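Putative ferritin-like diiron-carboxylate protein TM1526 (Thermotoga maritima, PDB 1VJX) is of unknown function, but its rubrerythrin-like, ferritin-type fold suggests a metal-binding protein, possibly with oxidoreductase activity. Local coordinates at residues V104-I109 and E151-S156; S110-S115 and E144-L149; E38-E43 and L99-V104; R31-L36 and K46-L51. All blocks are in the same frame, centred on the assembly; numbering follows the deposited sequence.

Contact 1 (V104-I109 and E151-S156); sequences VLDIAI and EMKRES
L105 lies across from K153, their CA atoms 6.5 Å apart, where two nearly antiparallel helical segments have axes 10.2 Å apart at an angle of 157°. The segments belong to helices 101-125 and 129-156, the second pair of a ferritin-like four-helix bundle. L105 points toward the facing helix, and its CD1 lies against the backbone at K153 N and 3.6 Å from CB of M152, a place that suits a leucine methyl. The selenium end of M152, a selenomethionine, turns on to T47 and F48 of helix 43-68, which covers this side. K153 leaves with CG anti to the backbone N (chi1 -170°) and stays extended until a bend at its last torsion. Its CD passes CD1 of I109 at 4.1 Å, the methylenes crossing the isoleucine at about a right angle, so the long chain serves the apolar seam as well as the charge. With K153 cut back to an alanine, D106 would probably lose its partner on the facing helix and I109 CD1 its cover. D106 has a second ion pair with K102 through OD2, while its OD1 receives K153 NZ at 2.9 Å on the syn lone pair.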
loop_
_atom_site.group_PDB
_atom_site.type_symbol
_atom_site.label_atom_id
_atom_site.label_comp_id
_atom_site.label_asym_id
_atom_site.label_seq_id
_atom_site.Cartn_x
_atom_site.Cartn_y
_atom_site.Cartn_z
ATOM N N VAL A 104 12.542 -7.017 8.741
ATOM C CA VAL A 104 11.243 -7.143 8.114
ATOM C C VAL A 104 10.445 -5.824 8.213
ATOM O O VAL A 104 9.871 -5.329 7.227
ATOM C CB VAL A 104 10.529 -8.358 8.819
ATOM C CG1 VAL A 104 9.055 -8.130 9.106
ATOM C CG2 VAL A 104 10.804 -9.679 8.059
ATOM N N LEU A 105 10.404 -5.270 9.412
ATOM C CA LEU A 105 9.775 -3.989 9.644
ATOM C C LEU A 105 10.454 -2.850 8.876
ATOM O O LEU A 105 9.785 -1.960 8.336
ATOM C CB LEU A 105 9.738 -3.686 11.143
ATOM C CG LEU A 105 8.678 -4.430 11.955
ATOM C CD1 LEU A 105 8.660 -3.939 13.293
ATOM C CD2 LEU A 105 7.284 -4.271 11.354
ATOM N N ASP A 106 11.773 -2.871 8.793
ATOM C CA ASP A 106 12.473 -1.814 8.073
ATOM C C ASP A 106 11.992 -1.768 6.655
ATOM O O ASP A 106 11.757 -0.713 6.106
ATOM C CB ASP A 106 14.001 -2.020 8.117
ATOM C CG ASP A 106 14.625 -1.566 9.459
ATOM O OD1 ASP A 106 13.997 -0.763 10.174
ATOM O OD2 ASP A 106 15.731 -1.988 9.887
ATOM N N ILE A 107 11.847 -2.942 6.067
ATOM C CA ILE A 107 11.359 -3.064 4.688
ATOM C C ILE A 107 9.890 -2.589 4.574
ATOM O O ILE A 107 9.557 -1.811 3.697
ATOM C CB ILE A 107 11.547 -4.519 4.190
ATOM C CG1 ILE A 107 13.049 -4.861 4.126
ATOM C CG2 ILE A 107 10.894 -4.698 2.821
ATOM C CD1 ILE A 107 13.361 -6.366 4.072
ATOM N N ALA A 108 9.052 -3.044 5.498
ATOM C CA ALA A 108 7.641 -2.698 5.529
ATOM C C ALA A 108 7.465 -1.221 5.607
ATOM O O ALA A 108 6.610 -0.673 4.969
ATOM C CB ALA A 108 6.973 -3.324 6.730
ATOM N N ILE A 109 8.262 -0.584 6.460
ATOM C CA ILE A 109 8.112 0.842 6.742
ATOM C C ILE A 109 8.495 1.621 5.500
ATOM O O ILE A 109 7.826 2.578 5.122
ATOM C CB ILE A 109 8.939 1.220 7.956
ATOM C CG1 ILE A 109 8.222 0.715 9.217
ATOM C CG2 ILE A 109 9.151 2.724 8.023
ATOM C CD1 ILE A 109 9.082 0.637 10.453
ATOM N N GLU A 151 5.500 1.598 15.823
ATOM C CA GLU A 151 5.240 1.159 17.197
ATOM C C GLU A 151 5.901 -0.208 17.482
ATOM O O GLU A 151 6.565 -0.374 18.482
ATOM C CB GLU A 151 3.716 1.121 17.451
ATOM C CG GLU A 151 3.273 0.582 18.808
ATOM C CD GLU A 151 1.787 0.828 19.074
ATOM O OE1 GLU A 151 0.942 0.001 18.659
ATOM O OE2 GLU A 151 1.454 1.867 19.697
HETATM N N MSE A 152 5.715 -1.163 16.582
HETATM C CA MSE A 152 6.376 -2.462 16.660
HETATM C C MSE A 152 7.899 -2.337 16.581
HETATM O O MSE A 152 8.611 -2.978 17.350
HETATM C CB MSE A 152 5.861 -3.394 15.560
HETATM C CG MSE A 152 4.435 -3.860 15.757
HETATM SE SE MSE A 152 3.744 -4.824 14.195
HETATM C CE MSE A 152 4.632 -6.567 14.409
ATOM N N LYS A 153 8.403 -1.513 15.666
ATOM C CA LYS A 153 9.852 -1.295 15.589
ATOM C C LYS A 153 10.413 -0.798 16.918
ATOM O O LYS A 153 11.416 -1.301 17.439
ATOM C CB LYS A 153 10.199 -0.282 14.505
ATOM C CG LYS A 153 11.701 -0.195 14.225
ATOM C CD LYS A 153 12.042 0.901 13.211
ATOM C CE LYS A 153 13.517 1.322 13.279
ATOM N NZ LYS A 153 14.458 0.248 12.817
ATOM N N ARG A 154 9.759 0.228 17.443
ATOM C CA ARG A 154 10.220 0.935 18.623
ATOM C C ARG A 154 10.176 0.027 19.841
ATOM O O ARG A 154 11.070 0.068 20.677
ATOM C CB ARG A 154 9.301 2.128 18.832
ATOM C CG ARG A 154 9.813 3.243 19.720
ATOM C CD ARG A 154 8.701 4.185 20.162
ATOM N NE ARG A 154 7.652 3.442 20.872
ATOM C CZ ARG A 154 7.592 3.275 22.206
ATOM N NH1 ARG A 154 8.506 3.820 23.028
ATOM N NH2 ARG A 154 6.597 2.554 22.732
ATOM N N GLU A 155 9.132 -0.790 19.930
ATOM C CA GLU A 155 8.854 -1.602 21.106
ATOM C C GLU A 155 9.557 -2.953 21.124
ATOM O O GLU A 155 10.279 -3.286 22.069
ATOM C CB GLU A 155 7.359 -1.839 21.208
ATOM C CG GLU A 155 6.580 -0.597 21.600
ATOM C CD GLU A 155 5.078 -0.851 21.683
ATOM O OE1 GLU A 155 4.590 -1.858 21.047
ATOM O OE2 GLU A 155 4.404 -0.038 22.386
ATOM N N SER A 156 9.335 -3.738 20.084
ATOM C CA SER A 156 9.751 -5.127 20.095
ATOM C C SER A 156 10.975 -5.362 19.204
ATOM O O SER A 156 11.239 -6.488 18.745
ATOM C CB SER A 156 8.552 -6.011 19.725
ATOM O OG SER A 156 7.442 -5.231 19.295
#

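Contact 2 (S110-S115 and E144-L149); sequences SVEKDS and EHLRKL
E112 faces L146 across two antiparallel helical segments. E112 CB comes within 4.3 Å of L149 CD1. E112 CG, anti to the backbone N (chi1 -180°), lies 4.0 Å from L146 CB, its aliphatic part packing as hydrocarbon. A bend at chi2 (58°) then turns the carboxylate toward H145. The helices, 101-125 and 129-156, form the second antiparallel pair of a ferritin-like four-helix bundle, the segment axes approaching to 10.1 Å. At the tip, E112 OE2 is 4.4 Å from H145 CB, and E112 OE1 takes a weak hydrogen bond from a water. That water also binds H145 ND1 at 2.6 Å, in the plane of the imidazole and at its edge, and thus bridges two buried polar groups that do not bond directly. Y33 and L51 pack against this pair from the other half of the bundle. On the outer side K113 crosses L146 at about a right angle, K113 CG lying 4.0 Å from L146 CD2, as suits a lysine with its amine at the surface.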
loop_
_atom_site.group_PDB
_atom_site.type_symbol
_atom_site.label_atom_id
_atom_site.label_comp_id
_atom_site.label_asym_id
_atom_site.label_seq_id
_atom_site.Cartn_x
_atom_site.Cartn_y
_atom_site.Cartn_z
ATOM N N SER A 110 9.544 1.162 4.845
ATOM C CA SER A 110 10.081 1.870 3.702
ATOM C C SER A 110 9.164 1.790 2.493
ATOM O O SER A 110 8.977 2.800 1.842
ATOM C CB SER A 110 11.491 1.359 3.359
ATOM O OG SER A 110 11.885 1.859 2.100
ATOM N N VAL A 111 8.591 0.615 2.200
ATOM C CA VAL A 111 7.655 0.510 1.090
ATOM C C VAL A 111 6.298 1.127 1.421
ATOM O O VAL A 111 5.622 1.635 0.532
ATOM C CB VAL A 111 7.445 -0.943 0.522
ATOM C CG1 VAL A 111 8.780 -1.653 0.265
ATOM C CG2 VAL A 111 6.593 -1.751 1.426
ATOM N N GLU A 112 5.880 1.062 2.680
ATOM C CA GLU A 112 4.640 1.704 3.069
ATOM C C GLU A 112 4.717 3.240 2.811
ATOM O O GLU A 112 3.835 3.825 2.216
ATOM C CB GLU A 112 4.331 1.409 4.543
ATOM C CG GLU A 112 3.042 2.029 5.052
ATOM C CD GLU A 112 1.828 1.585 4.242
ATOM O OE1 GLU A 112 1.871 0.497 3.620
ATOM O OE2 GLU A 112 0.814 2.329 4.235
ATOM N N LYS A 113 5.797 3.864 3.231
ATOM C CA LYS A 113 6.013 5.247 2.932
ATOM C C LYS A 113 5.991 5.551 1.436
ATOM O O LYS A 113 5.474 6.594 1.038
ATOM C CB LYS A 113 7.314 5.716 3.604
ATOM C CG LYS A 113 7.133 5.837 5.123
ATOM C CD LYS A 113 8.150 6.751 5.815
ATOM C CE LYS A 113 9.516 6.145 5.916
ATOM N NZ LYS A 113 10.236 6.629 7.129
ATOM N N ASP A 114 6.506 4.627 0.610
ATOM C CA ASP A 114 6.559 4.821 -0.833
ATOM C C ASP A 114 5.142 4.774 -1.404
ATOM O O ASP A 114 4.730 5.625 -2.217
ATOM C CB ASP A 114 7.403 3.742 -1.460
ATOM C CG ASP A 114 8.908 3.949 -1.280
ATOM O OD1 ASP A 114 9.379 5.037 -0.942
ATOM O OD2 ASP A 114 9.711 3.052 -1.577
ATOM N N SER A 115 4.372 3.802 -0.920
ATOM C CA SER A 115 2.970 3.645 -1.291
ATOM C C SER A 115 2.076 4.801 -0.810
ATOM O O SER A 115 1.123 5.192 -1.493
ATOM C CB SER A 115 2.480 2.339 -0.722
ATOM O OG SER A 115 3.319 1.288 -1.186
ATOM N N GLU A 144 -2.184 4.814 9.611
ATOM C CA GLU A 144 -2.283 3.983 10.829
ATOM C C GLU A 144 -1.500 2.655 10.749
ATOM O O GLU A 144 -1.031 2.172 11.759
ATOM C CB GLU A 144 -3.744 3.655 11.146
ATOM C CG GLU A 144 -4.570 4.830 11.657
ATOM C CD GLU A 144 -4.061 5.372 12.956
ATOM O OE1 GLU A 144 -3.454 4.598 13.753
ATOM O OE2 GLU A 144 -4.273 6.586 13.173
ATOM N N HIS A 145 -1.396 2.053 9.560
ATOM C CA HIS A 145 -0.588 0.849 9.390
ATOM C C HIS A 145 0.817 1.233 9.703
ATOM O O HIS A 145 1.507 0.542 10.432
ATOM C CB HIS A 145 -0.586 0.340 7.949
ATOM C CG HIS A 145 -1.868 -0.283 7.514
ATOM N ND1 HIS A 145 -1.964 -1.090 6.388
ATOM C CD2 HIS A 145 -3.109 -0.233 8.054
ATOM C CE1 HIS A 145 -3.215 -1.488 6.251
ATOM N NE2 HIS A 145 -3.928 -0.989 7.250
ATOM N N LEU A 146 1.242 2.335 9.097
ATOM C CA LEU A 146 2.578 2.885 9.291
ATOM C C LEU A 146 2.912 3.172 10.775
ATOM O O LEU A 146 3.956 2.790 11.261
ATOM C CB LEU A 146 2.749 4.162 8.462
ATOM C CG LEU A 146 4.138 4.787 8.592
ATOM C CD1 LEU A 146 5.248 3.773 8.172
ATOM C CD2 LEU A 146 4.191 6.084 7.817
ATOM N N ARG A 147 2.006 3.837 11.466
ATOM C CA ARG A 147 2.158 4.091 12.892
ATOM C C ARG A 147 2.333 2.782 13.665
ATOM O O ARG A 147 3.132 2.710 14.627
ATOM C CB ARG A 147 0.921 4.815 13.396
ATOM C CG ARG A 147 0.883 5.085 14.889
ATOM C CD ARG A 147 -0.532 5.131 15.409
ATOM N NE ARG A 147 -1.129 3.782 15.401
ATOM C CZ ARG A 147 -0.932 2.882 16.365
ATOM N NH1 ARG A 147 -0.140 3.167 17.388
ATOM N NH2 ARG A 147 -1.511 1.690 16.306
ATOM N N LYS A 148 1.581 1.751 13.260
ATOM C CA LYS A 148 1.660 0.443 13.920
ATOM C C LYS A 148 2.995 -0.199 13.665
ATOM O O LYS A 148 3.616 -0.719 14.590
ATOM C CB LYS A 148 0.541 -0.486 13.463
ATOM C CG LYS A 148 0.550 -1.847 14.148
ATOM C CD LYS A 148 0.154 -1.755 15.601
ATOM C CE LYS A 148 0.511 -2.967 16.404
ATOM N NZ LYS A 148 0.252 -2.657 17.864
ATOM N N LEU A 149 3.457 -0.137 12.419
ATOM C CA LEU A 149 4.804 -0.597 12.078
ATOM C C LEU A 149 5.916 0.119 12.881
ATOM O O LEU A 149 6.865 -0.502 13.326
ATOM C CB LEU A 149 5.051 -0.454 10.566
ATOM C CG LEU A 149 4.169 -1.260 9.595
ATOM C CD1 LEU A 149 4.486 -0.942 8.150
ATOM C CD2 LEU A 149 4.317 -2.749 9.804
HETATM O O HOH W 1 0.349 -1.063 5.142
#

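Contact 3 (E38-E43 and L99-V104); sequences EHFNGE and LTLKEV
H39 and F40 each turn one ring face to a leucine of 99-104, and these two CH-pi contacts are the main side-chain meetings. CD1 of L99 sits over the H39 imidazole, 3.5 Å from the centroid and displaced toward the ND1-CE1 side of the rim. A histidine suits this place, its flat ring offering a face to L99 while NE2 makes a weak hydrogen bond to the L94 carbonyl. Replacing H39 by a serine would probably uncover CD1 of L99 and lose that weak bond. CD1 of L101 lies almost squarely above the F40 ring, 4.0 Å from its centroid and 12° off the normal. L101 gets there because CG is anti to the backbone N (chi1 -173°), which places the CD1 methyl over the phenyl face, while L101 CB stays 3.9 Å from F40 CE1. F40 CZ is 3.6 Å from CA of L101, and the carbonyl carbon of T100 lies at the ring edge. Obliquely, F40 CE2 touches CG1 of V104 at 4.0 Å. A flat aromatic fits closely against the backbone where the helix starts, with a capping box of T100 and E103. The contact fastens the loop between helices 15-36 and 43-68 onto the first turn of helix 101-125, with F48 of helix 43-68 and M152 of helix 129-156 packed on L101.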
loop_
_atom_site.group_PDB
_atom_site.type_symbol
_atom_site.label_atom_id
_atom_site.label_comp_id
_atom_site.label_asym_id
_atom_site.label_seq_id
_atom_site.Cartn_x
_atom_site.Cartn_y
_atom_site.Cartn_z
ATOM N N GLU A 38 3.935 -15.742 8.680
ATOM C CA GLU A 38 4.460 -17.091 8.808
ATOM C C GLU A 38 5.775 -17.104 9.538
ATOM O O GLU A 38 6.231 -18.156 9.870
ATOM C CB GLU A 38 4.698 -17.706 7.424
ATOM C CG GLU A 38 3.459 -18.170 6.676
ATOM C CD GLU A 38 3.673 -18.235 5.155
ATOM O OE1 GLU A 38 4.756 -17.811 4.652
ATOM O OE2 GLU A 38 2.726 -18.664 4.454
ATOM N N HIS A 39 6.394 -15.944 9.748
ATOM C CA HIS A 39 7.714 -15.852 10.360
ATOM C C HIS A 39 7.659 -15.517 11.860
ATOM O O HIS A 39 8.688 -15.546 12.535
ATOM C CB HIS A 39 8.560 -14.807 9.615
ATOM C CG HIS A 39 8.887 -15.202 8.205
ATOM N ND1 HIS A 39 10.059 -15.845 7.855
ATOM C CD2 HIS A 39 8.170 -15.079 7.063
ATOM C CE1 HIS A 39 10.050 -16.092 6.559
ATOM N NE2 HIS A 39 8.915 -15.642 6.054
ATOM N N PHE A 40 6.445 -15.213 12.344
ATOM C CA PHE A 40 6.200 -14.576 13.645
ATOM C C PHE A 40 5.004 -15.168 14.363
ATOM O O PHE A 40 4.307 -16.010 13.822
ATOM C CB PHE A 40 6.069 -13.066 13.475
ATOM C CG PHE A 40 7.310 -12.453 12.977
ATOM C CD1 PHE A 40 8.419 -12.360 13.812
ATOM C CD2 PHE A 40 7.427 -12.069 11.637
ATOM C CE1 PHE A 40 9.617 -11.838 13.337
ATOM C CE2 PHE A 40 8.610 -11.537 11.147
ATOM C CZ PHE A 40 9.710 -11.408 11.999
ATOM N N ASN A 41 4.766 -14.729 15.593
ATOM C CA ASN A 41 4.207 -15.645 16.573
ATOM C C ASN A 41 2.931 -15.283 17.335
ATOM O O ASN A 41 2.117 -16.178 17.579
ATOM C CB ASN A 41 5.309 -16.054 17.565
ATOM C CG ASN A 41 6.071 -17.290 17.113
ATOM O OD1 ASN A 41 5.467 -18.311 16.707
ATOM N ND2 ASN A 41 7.406 -17.223 17.198
ATOM N N GLY A 42 2.734 -14.048 17.751
ATOM C CA GLY A 42 1.694 -13.850 18.749
ATOM C C GLY A 42 0.698 -12.792 18.422
ATOM O O GLY A 42 -0.056 -12.931 17.443
ATOM N N GLU A 43 0.685 -11.745 19.245
ATOM C CA GLU A 43 0.072 -10.475 18.852
ATOM C C GLU A 43 0.626 -9.982 17.503
ATOM O O GLU A 43 -0.117 -9.468 16.677
ATOM C CB GLU A 43 0.265 -9.412 19.941
ATOM C CG GLU A 43 -0.549 -9.676 21.200
ATOM C CD GLU A 43 -1.996 -9.966 20.855
ATOM O OE1 GLU A 43 -2.610 -9.112 20.170
ATOM O OE2 GLU A 43 -2.496 -11.053 21.221
ATOM N N LEU A 99 14.326 -14.929 10.185
ATOM C CA LEU A 99 14.152 -13.509 9.992
ATOM C C LEU A 99 13.910 -12.812 11.334
ATOM O O LEU A 99 13.174 -13.320 12.183
ATOM C CB LEU A 99 12.982 -13.239 9.041
ATOM C CG LEU A 99 13.115 -13.711 7.583
ATOM C CD1 LEU A 99 11.876 -13.285 6.815
ATOM C CD2 LEU A 99 14.344 -13.149 6.894
ATOM N N THR A 100 14.545 -11.651 11.509
ATOM C CA THR A 100 14.292 -10.788 12.654
ATOM C C THR A 100 13.133 -9.839 12.348
ATOM O O THR A 100 12.882 -9.493 11.197
ATOM C CB THR A 100 15.547 -9.962 13.036
ATOM O OG1 THR A 100 15.872 -9.024 12.008
ATOM C CG2 THR A 100 16.801 -10.842 13.148
ATOM N N LEU A 101 12.434 -9.416 13.389
ATOM C CA LEU A 101 11.322 -8.481 13.226
ATOM C C LEU A 101 11.831 -7.170 12.655
ATOM O O LEU A 101 11.203 -6.598 11.775
ATOM C CB LEU A 101 10.584 -8.258 14.563
ATOM C CG LEU A 101 9.286 -7.424 14.482
ATOM C CD1 LEU A 101 8.147 -8.151 13.763
ATOM C CD2 LEU A 101 8.858 -6.986 15.900
ATOM N N LYS A 102 12.997 -6.742 13.132
ATOM C CA LYS A 102 13.648 -5.508 12.686
ATOM C C LYS A 102 13.836 -5.403 11.186
ATOM O O LYS A 102 13.465 -4.408 10.592
ATOM C CB LYS A 102 15.030 -5.361 13.357
ATOM C CG LYS A 102 15.854 -4.130 12.913
ATOM C CD LYS A 102 17.100 -3.902 13.810
ATOM C CE LYS A 102 17.694 -2.475 13.685
ATOM N NZ LYS A 102 17.859 -1.986 12.252
ATOM N N GLU A 103 14.474 -6.397 10.581
ATOM C CA GLU A 103 14.792 -6.295 9.163
ATOM C C GLU A 103 13.529 -6.271 8.295
ATOM O O GLU A 103 13.439 -5.566 7.318
ATOM C CB GLU A 103 15.758 -7.402 8.746
ATOM C CG GLU A 103 15.249 -8.819 8.783
ATOM C CD GLU A 103 16.366 -9.791 8.407
ATOM O OE1 GLU A 103 16.931 -9.614 7.273
ATOM O OE2 GLU A 103 16.685 -10.705 9.229
ATOM N N VAL A 104 12.542 -7.017 8.741
ATOM C CA VAL A 104 11.243 -7.143 8.114
ATOM C C VAL A 104 10.445 -5.824 8.213
ATOM O O VAL A 104 9.871 -5.329 7.227
ATOM C CB VAL A 104 10.529 -8.358 8.819
ATOM C CG1 VAL A 104 9.055 -8.130 9.106
ATOM C CG2 VAL A 104 10.804 -9.679 8.059
#

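Contact 4 (R31-L36 and K46-L51); sequences RFYREL and KTFLEL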
loop_
_atom_site.group_PDB
_atom_site.type_symbol
_atom_site.label_atom_id
_atom_site.label_comp_id
_atom_site.label_asym_id
_atom_site.label_seq_id
_atom_site.Cartn_x
_atom_site.Cartn_y
_atom_site.Cartn_z
ATOM N N ARG A 31 -0.094 -9.676 0.376
ATOM C CA ARG A 31 0.744 -10.857 0.278
ATOM C C ARG A 31 1.949 -10.829 1.196
ATOM O O ARG A 31 2.281 -11.810 1.837
ATOM C CB ARG A 31 1.265 -11.007 -1.143
ATOM C CG ARG A 31 0.501 -11.982 -1.946
ATOM C CD ARG A 31 1.165 -12.306 -3.265
ATOM N NE ARG A 31 2.441 -12.995 -3.026
ATOM C CZ ARG A 31 3.661 -12.544 -3.358
ATOM N NH1 ARG A 31 3.824 -11.381 -3.999
ATOM N NH2 ARG A 31 4.736 -13.285 -3.056
ATOM N N PHE A 32 2.652 -9.712 1.154
ATOM C CA PHE A 32 3.772 -9.436 2.053
ATOM C C PHE A 32 3.357 -9.726 3.505
ATOM O O PHE A 32 3.922 -10.613 4.145
ATOM C CB PHE A 32 4.192 -7.988 1.862
ATOM C CG PHE A 32 5.433 -7.583 2.607
ATOM C CD1 PHE A 32 6.645 -8.216 2.374
ATOM C CD2 PHE A 32 5.396 -6.511 3.483
ATOM C CE1 PHE A 32 7.796 -7.804 3.056
ATOM C CE2 PHE A 32 6.530 -6.095 4.152
ATOM C CZ PHE A 32 7.729 -6.739 3.943
ATOM N N TYR A 33 2.326 -9.030 3.990
ATOM C CA TYR A 33 1.947 -9.109 5.409
ATOM C C TYR A 33 1.462 -10.515 5.799
ATOM O O TYR A 33 1.753 -10.992 6.909
ATOM C CB TYR A 33 0.927 -8.024 5.792
ATOM C CG TYR A 33 1.445 -6.593 5.705
ATOM C CD1 TYR A 33 2.645 -6.218 6.308
ATOM C CD2 TYR A 33 0.702 -5.601 5.058
ATOM C CE1 TYR A 33 3.106 -4.912 6.240
ATOM C CE2 TYR A 33 1.144 -4.292 4.984
ATOM C CZ TYR A 33 2.349 -3.944 5.572
ATOM O OH TYR A 33 2.795 -2.631 5.505
ATOM N N ARG A 34 0.768 -11.176 4.881
ATOM C CA ARG A 34 0.276 -12.515 5.130
ATOM C C ARG A 34 1.455 -13.513 5.173
ATOM O O ARG A 34 1.525 -14.348 6.070
ATOM C CB ARG A 34 -0.782 -12.912 4.082
ATOM C CG ARG A 34 -1.819 -13.882 4.613
ATOM C CD ARG A 34 -2.855 -14.324 3.598
ATOM N NE ARG A 34 -3.877 -13.314 3.299
ATOM C CZ ARG A 34 -4.890 -13.000 4.094
ATOM N NH1 ARG A 34 -5.008 -13.573 5.295
ATOM N NH2 ARG A 34 -5.776 -12.088 3.703
ATOM N N GLU A 35 2.375 -13.399 4.215
ATOM C CA GLU A 35 3.620 -14.180 4.210
ATOM C C GLU A 35 4.520 -13.863 5.422
ATOM O O GLU A 35 5.128 -14.767 5.985
ATOM C CB GLU A 35 4.402 -13.968 2.900
ATOM C CG GLU A 35 3.791 -14.690 1.688
ATOM C CD GLU A 35 4.397 -14.300 0.324
ATOM O OE1 GLU A 35 4.384 -13.100 -0.054
ATOM O OE2 GLU A 35 4.871 -15.201 -0.390
ATOM N N LEU A 36 4.605 -12.594 5.825
ATOM C CA LEU A 36 5.394 -12.233 7.004
ATOM C C LEU A 36 4.860 -12.917 8.254
ATOM O O LEU A 36 5.638 -13.271 9.168
ATOM C CB LEU A 36 5.395 -10.722 7.251
ATOM C CG LEU A 36 6.267 -9.783 6.416
ATOM C CD1 LEU A 36 6.120 -8.390 7.005
ATOM C CD2 LEU A 36 7.727 -10.192 6.407
ATOM N N LYS A 46 -0.939 -11.897 14.502
ATOM C CA LYS A 46 -2.292 -11.359 14.399
ATOM C C LYS A 46 -2.261 -9.978 13.725
ATOM O O LYS A 46 -3.118 -9.651 12.920
ATOM C CB LYS A 46 -2.929 -11.324 15.800
ATOM C CG LYS A 46 -4.344 -10.722 15.946
ATOM C CD LYS A 46 -4.600 -10.353 17.438
ATOM C CE LYS A 46 -6.104 -10.346 17.832
ATOM N NZ LYS A 46 -6.329 -10.057 19.302
ATOM N N THR A 47 -1.247 -9.191 14.057
ATOM C CA THR A 47 -1.129 -7.856 13.502
ATOM C C THR A 47 -0.917 -7.950 12.003
ATOM O O THR A 47 -1.670 -7.381 11.227
ATOM C CB THR A 47 0.015 -7.060 14.211
ATOM O OG1 THR A 47 -0.520 -6.411 15.371
ATOM C CG2 THR A 47 0.501 -5.887 13.357
ATOM N N PHE A 48 0.105 -8.684 11.603
ATOM C CA PHE A 48 0.436 -8.802 10.203
ATOM C C PHE A 48 -0.765 -9.315 9.417
ATOM O O PHE A 48 -0.956 -8.943 8.286
ATOM C CB PHE A 48 1.637 -9.738 10.007
ATOM C CG PHE A 48 2.946 -9.127 10.365
ATOM C CD1 PHE A 48 3.279 -7.852 9.940
ATOM C CD2 PHE A 48 3.860 -9.823 11.119
ATOM C CE1 PHE A 48 4.501 -7.281 10.287
ATOM C CE2 PHE A 48 5.083 -9.253 11.455
ATOM C CZ PHE A 48 5.396 -7.981 11.028
ATOM N N LEU A 49 -1.568 -10.179 10.017
ATOM C CA LEU A 49 -2.719 -10.727 9.307
ATOM C C LEU A 49 -3.826 -9.679 9.168
ATOM O O LEU A 49 -4.511 -9.639 8.146
ATOM C CB LEU A 49 -3.248 -11.997 9.979
ATOM C CG LEU A 49 -2.389 -13.238 9.768
ATOM C CD1 LEU A 49 -2.795 -14.371 10.744
ATOM C CD2 LEU A 49 -2.445 -13.737 8.314
ATOM N N GLU A 50 -4.005 -8.857 10.202
ATOM C CA GLU A 50 -4.957 -7.754 10.139
ATOM C C GLU A 50 -4.550 -6.814 9.026
ATOM O O GLU A 50 -5.374 -6.449 8.199
ATOM C CB GLU A 50 -5.049 -7.002 11.470
ATOM C CG GLU A 50 -6.147 -7.553 12.367
ATOM C CD GLU A 50 -5.877 -7.339 13.866
ATOM O OE1 GLU A 50 -5.171 -6.343 14.206
ATOM O OE2 GLU A 50 -6.378 -8.160 14.696
ATOM N N LEU A 51 -3.272 -6.440 9.023
ATOM C CA LEU A 51 -2.716 -5.555 8.011
ATOM C C LEU A 51 -2.980 -6.114 6.623
ATOM O O LEU A 51 -3.372 -5.374 5.744
ATOM C CB LEU A 51 -1.214 -5.303 8.256
ATOM C CG LEU A 51 -0.841 -4.524 9.528
ATOM C CD1 LEU A 51 0.653 -4.275 9.640
ATOM C CD2 LEU A 51 -1.543 -3.209 9.557
#
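The rings of Y33 and F48 each carry an aliphatic group on one face: CB of L51 lies over Y33, 4.1 Å from its centroid, and CD1 of L36 over F48, 4.2 Å from its centroid. Both groups are offset toward the rim. The two aromatic side chains cross at about a right angle and touch through their CD1 atoms, 4.0 Å apart, in an oblique meeting. This is the first antiparallel helix hairpin of a ferritin-like four-helix bundle, made by helices 15-36 and 43-68, with segment axes only 7.6 Å apart at 159°. Such a close approach puts backbone against side-chain stems, as CB of Y33 is 3.3 Å from the carbonyl O of F48, and CB of F48 meets the carbonyl O of Y33 in the same way. Large flat residues suit this place because their rings extend from the closely spaced backbones into the bundle interior. Y33 does so with CG anti to its carbonyl carbon (chi1 -65°), sending the phenol on toward E112 and L149 of the second helix pair. L36 also covers a face of F32, so its CD1 is sandwiched between two phenyl rings, one from each helix, with L36 CD1 3.8 Å from F48 CE1.

In the fold
From the N terminus, helix 15-36 runs into a short loop and turns back as helix 43-68; contact 4 closes this hairpin. Contact 3 begins in that same loop, at 38-43, and closes only when the chain arrives at 99-104, so contacts 4 and 3 cross along the sequence. Helix 101-125 and the returning helix 129-156 form the second hairpin: contact 2 closes its inner part and contact 1, enclosing it, the outer part near the C terminus. Between hairpins, L149 meets Y33, H145 meets L51, and M152 packs on T47 and F48. V104, which lies in segments of both contacts 1 and 3, packs on L36 and so joins the second hairpin to the first near the loop end of the bundle.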